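PDB 5C5G: spherulin-4, which is a fungal glycoside hydrolase with a (beta/alpha) barrel that probably cleaves galactosaminogalactan, the polymer whose biosynthesis requires its Aspergillus fumigatus counterpart. Local coordinates for residues D146-D158 against L162-T174. Sequence-based numbering, arbitrary orientation.
Sequences DHYVVHNPGAIPD and LSTADSTVVFEAT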
loop_
_atom_site.group_PDB
_atom_site.type_symbol
_atom_site.label_atom_id
_atom_site.label_comp_id
_atom_site.label_asym_id
_atom_site.label_seq_id
_atom_site.Cartn_x
_atom_site.Cartn_y
_atom_site.Cartn_z
ATOM N N ASP A 146 -2.014 -1.155 -15.198
ATOM C CA ASP A 146 -0.898 -1.656 -14.407
ATOM C C ASP A 146 -1.065 -3.082 -13.895
ATOM O O ASP A 146 -0.103 -3.828 -13.807
ATOM C CB ASP A 146 -0.654 -0.735 -13.217
ATOM C CG ASP A 146 -0.517 0.712 -13.632
ATOM O OD1 ASP A 146 -1.543 1.340 -13.940
ATOM O OD2 ASP A 146 0.623 1.218 -13.663
ATOM N N HIS A 147 -2.278 -3.440 -13.507
ATOM C CA HIS A 147 -2.537 -4.741 -12.900
ATOM C C HIS A 147 -1.539 -5.025 -11.780
ATOM O O HIS A 147 -0.958 -6.103 -11.684
ATOM C CB HIS A 147 -2.469 -5.850 -13.947
ATOM C CG HIS A 147 -3.478 -5.712 -15.050
ATOM N ND1 HIS A 147 -4.698 -6.352 -15.024
ATOM C CD2 HIS A 147 -3.449 -5.006 -16.205
ATOM C CE1 HIS A 147 -5.377 -6.051 -16.118
ATOM N NE2 HIS A 147 -4.640 -5.240 -16.856
ATOM N N TYR A 148 -1.361 -4.041 -10.917
ATOM C CA TYR A 148 -0.372 -4.111 -9.845
ATOM C C TYR A 148 -0.798 -5.116 -8.783
ATOM O O TYR A 148 -1.988 -5.270 -8.499
ATOM C CB TYR A 148 -0.292 -2.731 -9.212
ATOM C CG TYR A 148 1.018 -2.243 -8.653
ATOM C CD1 TYR A 148 2.107 -1.991 -9.480
ATOM C CD2 TYR A 148 1.131 -1.932 -7.302
ATOM C CE1 TYR A 148 3.293 -1.498 -8.957
ATOM C CE2 TYR A 148 2.308 -1.430 -6.771
ATOM C CZ TYR A 148 3.382 -1.216 -7.600
ATOM O OH TYR A 148 4.547 -0.716 -7.064
ATOM N N VAL A 149 0.176 -5.782 -8.179
ATOM C CA VAL A 149 -0.057 -6.724 -7.092
ATOM C C VAL A 149 0.842 -6.370 -5.920
ATOM O O VAL A 149 2.070 -6.311 -6.060
ATOM C CB VAL A 149 0.260 -8.161 -7.526
ATOM C CG1 VAL A 149 0.176 -9.127 -6.341
ATOM C CG2 VAL A 149 -0.701 -8.603 -8.615
ATOM N N VAL A 150 0.228 -6.136 -4.764
ATOM C CA VAL A 150 0.977 -5.927 -3.525
ATOM C C VAL A 150 0.540 -6.971 -2.518
ATOM O O VAL A 150 -0.647 -7.293 -2.443
ATOM C CB VAL A 150 0.780 -4.498 -2.963
ATOM C CG1 VAL A 150 1.481 -4.296 -1.615
ATOM C CG2 VAL A 150 1.287 -3.468 -3.955
ATOM N N HIS A 151 1.500 -7.512 -1.774
ATOM C CA HIS A 151 1.230 -8.432 -0.683
ATOM C C HIS A 151 1.552 -7.775 0.633
ATOM O O HIS A 151 2.549 -7.056 0.734
ATOM C CB HIS A 151 2.132 -9.659 -0.798
ATOM C CG HIS A 151 1.786 -10.562 -1.926
ATOM N ND1 HIS A 151 2.550 -11.656 -2.252
ATOM C CD2 HIS A 151 0.751 -10.543 -2.799
ATOM C CE1 HIS A 151 1.996 -12.279 -3.280
ATOM N NE2 HIS A 151 0.910 -11.622 -3.632
ATOM N N ASN A 152 0.765 -8.062 1.658
ATOM C CA ASN A 152 1.084 -7.632 3.019
ATOM C C ASN A 152 1.154 -8.785 4.016
ATOM O O ASN A 152 0.183 -9.092 4.700
ATOM C CB ASN A 152 0.100 -6.613 3.551
ATOM C CG ASN A 152 0.532 -6.078 4.903
ATOM O OD1 ASN A 152 1.696 -6.219 5.303
ATOM N ND2 ASN A 152 -0.408 -5.513 5.649
ATOM N N PRO A 153 2.335 -9.394 4.134
ATOM C CA PRO A 153 2.536 -10.375 5.196
ATOM C C PRO A 153 2.773 -9.701 6.535
ATOM O O PRO A 153 2.732 -10.382 7.558
ATOM C CB PRO A 153 3.793 -11.132 4.742
ATOM C CG PRO A 153 4.519 -10.160 3.869
ATOM C CD PRO A 153 3.452 -9.365 3.175
ATOM N N GLY A 154 3.033 -8.402 6.535
ATOM C CA GLY A 154 3.222 -7.657 7.766
ATOM C C GLY A 154 4.501 -8.007 8.505
ATOM O O GLY A 154 4.634 -7.697 9.694
ATOM N N ALA A 155 5.436 -8.642 7.807
ATOM C CA ALA A 155 6.654 -9.198 8.375
ATOM C C ALA A 155 7.392 -9.824 7.203
ATOM O O ALA A 155 6.872 -9.844 6.085
ATOM C CB ALA A 155 6.330 -10.241 9.439
ATOM N N ILE A 156 8.603 -10.315 7.421
ATOM C CA ILE A 156 9.381 -10.812 6.304
ATOM C C ILE A 156 8.930 -12.215 5.903
ATOM O O ILE A 156 9.004 -13.131 6.715
ATOM C CB ILE A 156 10.880 -10.835 6.649
ATOM C CG1 ILE A 156 11.391 -9.408 6.910
ATOM C CG2 ILE A 156 11.667 -11.446 5.481
ATOM C CD1 ILE A 156 12.748 -9.376 7.583
ATOM N N PRO A 157 8.473 -12.412 4.661
ATOM C CA PRO A 157 8.086 -13.752 4.231
ATOM C C PRO A 157 9.272 -14.475 3.645
ATOM O O PRO A 157 10.301 -13.840 3.401
ATOM C CB PRO A 157 7.088 -13.454 3.116
ATOM C CG PRO A 157 7.683 -12.263 2.456
ATOM C CD PRO A 157 8.270 -11.431 3.577
ATOM N N ASP A 158 9.136 -15.766 3.378
ATOM C CA ASP A 158 10.176 -16.465 2.628
ATOM C C ASP A 158 10.383 -15.727 1.296
ATOM O O ASP A 158 9.425 -15.272 0.648
ATOM C CB ASP A 158 9.783 -17.918 2.405
ATOM C CG ASP A 158 10.845 -18.699 1.654
ATOM O OD1 ASP A 158 10.890 -18.596 0.420
ATOM O OD2 ASP A 158 11.639 -19.427 2.287
ATOM N N LEU A 162 8.511 -13.189 -2.918
ATOM C CA LEU A 162 8.665 -11.802 -3.333
ATOM C C LEU A 162 8.420 -11.606 -4.819
ATOM O O LEU A 162 7.885 -10.574 -5.227
ATOM C CB LEU A 162 10.043 -11.278 -2.971
ATOM C CG LEU A 162 10.317 -11.208 -1.476
ATOM C CD1 LEU A 162 11.768 -10.817 -1.234
ATOM C CD2 LEU A 162 9.397 -10.248 -0.732
ATOM N N SER A 163 8.799 -12.571 -5.640
ATOM C CA SER A 163 8.676 -12.383 -7.084
ATOM C C SER A 163 7.236 -12.575 -7.572
ATOM O O SER A 163 6.951 -12.299 -8.741
ATOM C CB SER A 163 9.631 -13.298 -7.836
ATOM O OG SER A 163 9.278 -14.636 -7.607
ATOM N N THR A 164 6.329 -13.005 -6.700
ATOM C CA THR A 164 4.921 -13.142 -7.076
ATOM C C THR A 164 4.134 -11.839 -6.963
ATOM O O THR A 164 2.978 -11.766 -7.384
ATOM C CB THR A 164 4.214 -14.240 -6.253
ATOM O OG1 THR A 164 4.057 -13.857 -4.880
ATOM C CG2 THR A 164 5.000 -15.516 -6.323
ATOM N N ALA A 165 4.750 -10.804 -6.417
ATOM C CA ALA A 165 4.105 -9.507 -6.221
ATOM C C ALA A 165 5.013 -8.413 -6.768
ATOM O O ALA A 165 6.237 -8.597 -6.879
ATOM C CB ALA A 165 3.810 -9.260 -4.747
ATOM N N ASP A 166 4.435 -7.272 -7.103
ATOM C CA ASP A 166 5.219 -6.101 -7.451
ATOM C C ASP A 166 5.889 -5.485 -6.238
ATOM O O ASP A 166 7.034 -5.020 -6.316
ATOM C CB ASP A 166 4.335 -5.081 -8.152
ATOM C CG ASP A 166 3.836 -5.590 -9.469
ATOM O OD1 ASP A 166 4.681 -5.792 -10.370
ATOM O OD2 ASP A 166 2.622 -5.813 -9.655
ATOM N N SER A 167 5.200 -5.513 -5.100
ATOM C CA SER A 167 5.765 -5.070 -3.822
ATOM C C SER A 167 5.196 -5.889 -2.700
ATOM O O SER A 167 4.040 -6.318 -2.778
ATOM C CB SER A 167 5.468 -3.594 -3.565
ATOM O OG SER A 167 6.053 -2.776 -4.564
ATOM N N THR A 168 5.998 -6.079 -1.659
ATOM C CA THR A 168 5.584 -6.794 -0.473
ATOM C C THR A 168 5.900 -5.948 0.740
ATOM O O THR A 168 7.026 -5.480 0.899
ATOM C CB THR A 168 6.328 -8.145 -0.353
ATOM O OG1 THR A 168 5.976 -8.988 -1.453
ATOM C CG2 THR A 168 5.964 -8.872 0.906
ATOM N N VAL A 169 4.905 -5.771 1.602
ATOM C CA VAL A 169 5.078 -5.082 2.876
ATOM C C VAL A 169 5.752 -6.022 3.853
ATOM O O VAL A 169 5.128 -6.893 4.437
ATOM C CB VAL A 169 3.729 -4.597 3.435
ATOM C CG1 VAL A 169 3.968 -3.757 4.673
ATOM C CG2 VAL A 169 2.938 -3.797 2.389
ATOM N N VAL A 170 7.057 -5.839 4.022
ATOM C CA VAL A 170 7.860 -6.731 4.852
ATOM C C VAL A 170 8.082 -6.205 6.254
ATOM O O VAL A 170 8.646 -6.925 7.078
ATOM C CB VAL A 170 9.225 -7.067 4.211
ATOM C CG1 VAL A 170 9.035 -7.821 2.896
ATOM C CG2 VAL A 170 10.096 -5.825 4.019
ATOM N N PHE A 171 7.633 -4.985 6.531
ATOM C CA PHE A 171 7.687 -4.417 7.863
ATOM C C PHE A 171 6.407 -3.619 8.038
ATOM O O PHE A 171 6.103 -2.759 7.209
ATOM C CB PHE A 171 8.917 -3.517 8.057
ATOM C CG PHE A 171 9.024 -3.011 9.458
ATOM C CD1 PHE A 171 8.359 -1.862 9.836
ATOM C CD2 PHE A 171 9.710 -3.739 10.422
ATOM C CE1 PHE A 171 8.394 -1.434 11.147
ATOM C CE2 PHE A 171 9.767 -3.302 11.729
ATOM C CZ PHE A 171 9.111 -2.163 12.089
ATOM N N GLU A 172 5.654 -3.916 9.094
ATOM C CA GLU A 172 4.428 -3.200 9.413
ATOM C C GLU A 172 4.304 -3.197 10.930
ATOM O O GLU A 172 3.741 -4.128 11.510
ATOM C CB GLU A 172 3.191 -3.847 8.761
ATOM C CG GLU A 172 1.930 -3.002 8.971
ATOM C CD GLU A 172 0.624 -3.747 8.927
ATOM O OE1 GLU A 172 0.571 -4.890 8.446
ATOM O OE2 GLU A 172 -0.377 -3.159 9.410
ATOM N N ALA A 173 4.831 -2.172 11.577
ATOM C CA ALA A 173 4.915 -2.191 13.023
ATOM C C ALA A 173 5.267 -0.821 13.538
ATOM O O ALA A 173 5.408 0.133 12.782
ATOM C CB ALA A 173 5.946 -3.221 13.473
ATOM N N THR A 174 5.412 -0.714 14.849
ATOM C CA THR A 174 5.759 0.555 15.456
ATOM C C THR A 174 7.215 0.932 15.185
ATOM O O THR A 174 8.074 0.097 14.923
ATOM C CB THR A 174 5.602 0.516 16.988
ATOM O OG1 THR A 174 6.532 -0.433 17.509
ATOM C CG2 THR A 174 4.182 0.154 17.398
HETATM O O HOH W 1 5.001 -11.712 -0.853
HETATM O O HOH W 2 6.673 -6.185 10.707
HETATM O O HOH W 3 3.013 -6.717 11.468
#
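Strands 148-152 and 167-172 pair in parallel as neighbouring staves of the eight-stranded (beta/alpha) barrel, joined by a connection that lacks the usual helix. The evidence for parallel pairing is the 19° angle between their directions and the alternating bonds: His151 N gives to Ser167 O (3.0 Å), and His151 O takes Val169 N. Before the pairing begins, Asp166 makes two hydrogen bonds to the backbone of Val149. Its own N reaches Val149 O, while OD2 accepts Val149 N at 2.9 Å through the anti lone pair; Lys138 gives OD2 a salt bridge as well. The Asp166 CB lies over one face of the Tyr148 ring, toward the rim, and the Tyr148 hydroxyl is hydrogen-bonded to Glu227.

On the helix-facing side, Ala165 CB sits 3.6 Å from the centroid of the His151 ring, only 6° off its normal, a CH-pi contact. A water in the plane of that ring bridges ND1 to Thr168 OG1.

At the C-terminal end of the strands the contact enters the sugar site, where Glu172 is one of the residues that bind N-acetylgalactosamine. With CG anti to the backbone N (chi1 -174°), the Asn152 amide comes within hydrogen-bonding distance of Glu172 and lies close to Asp116, another sugar-binding residue. Glu172 OE2 is hydrogen-bonded to Tyr238 OH, whereas OE1 receives Asn152 ND2 at 3.0 Å; OE1 lies nearly in the amide plane, but ND2 comes from above the plane of the carboxylate.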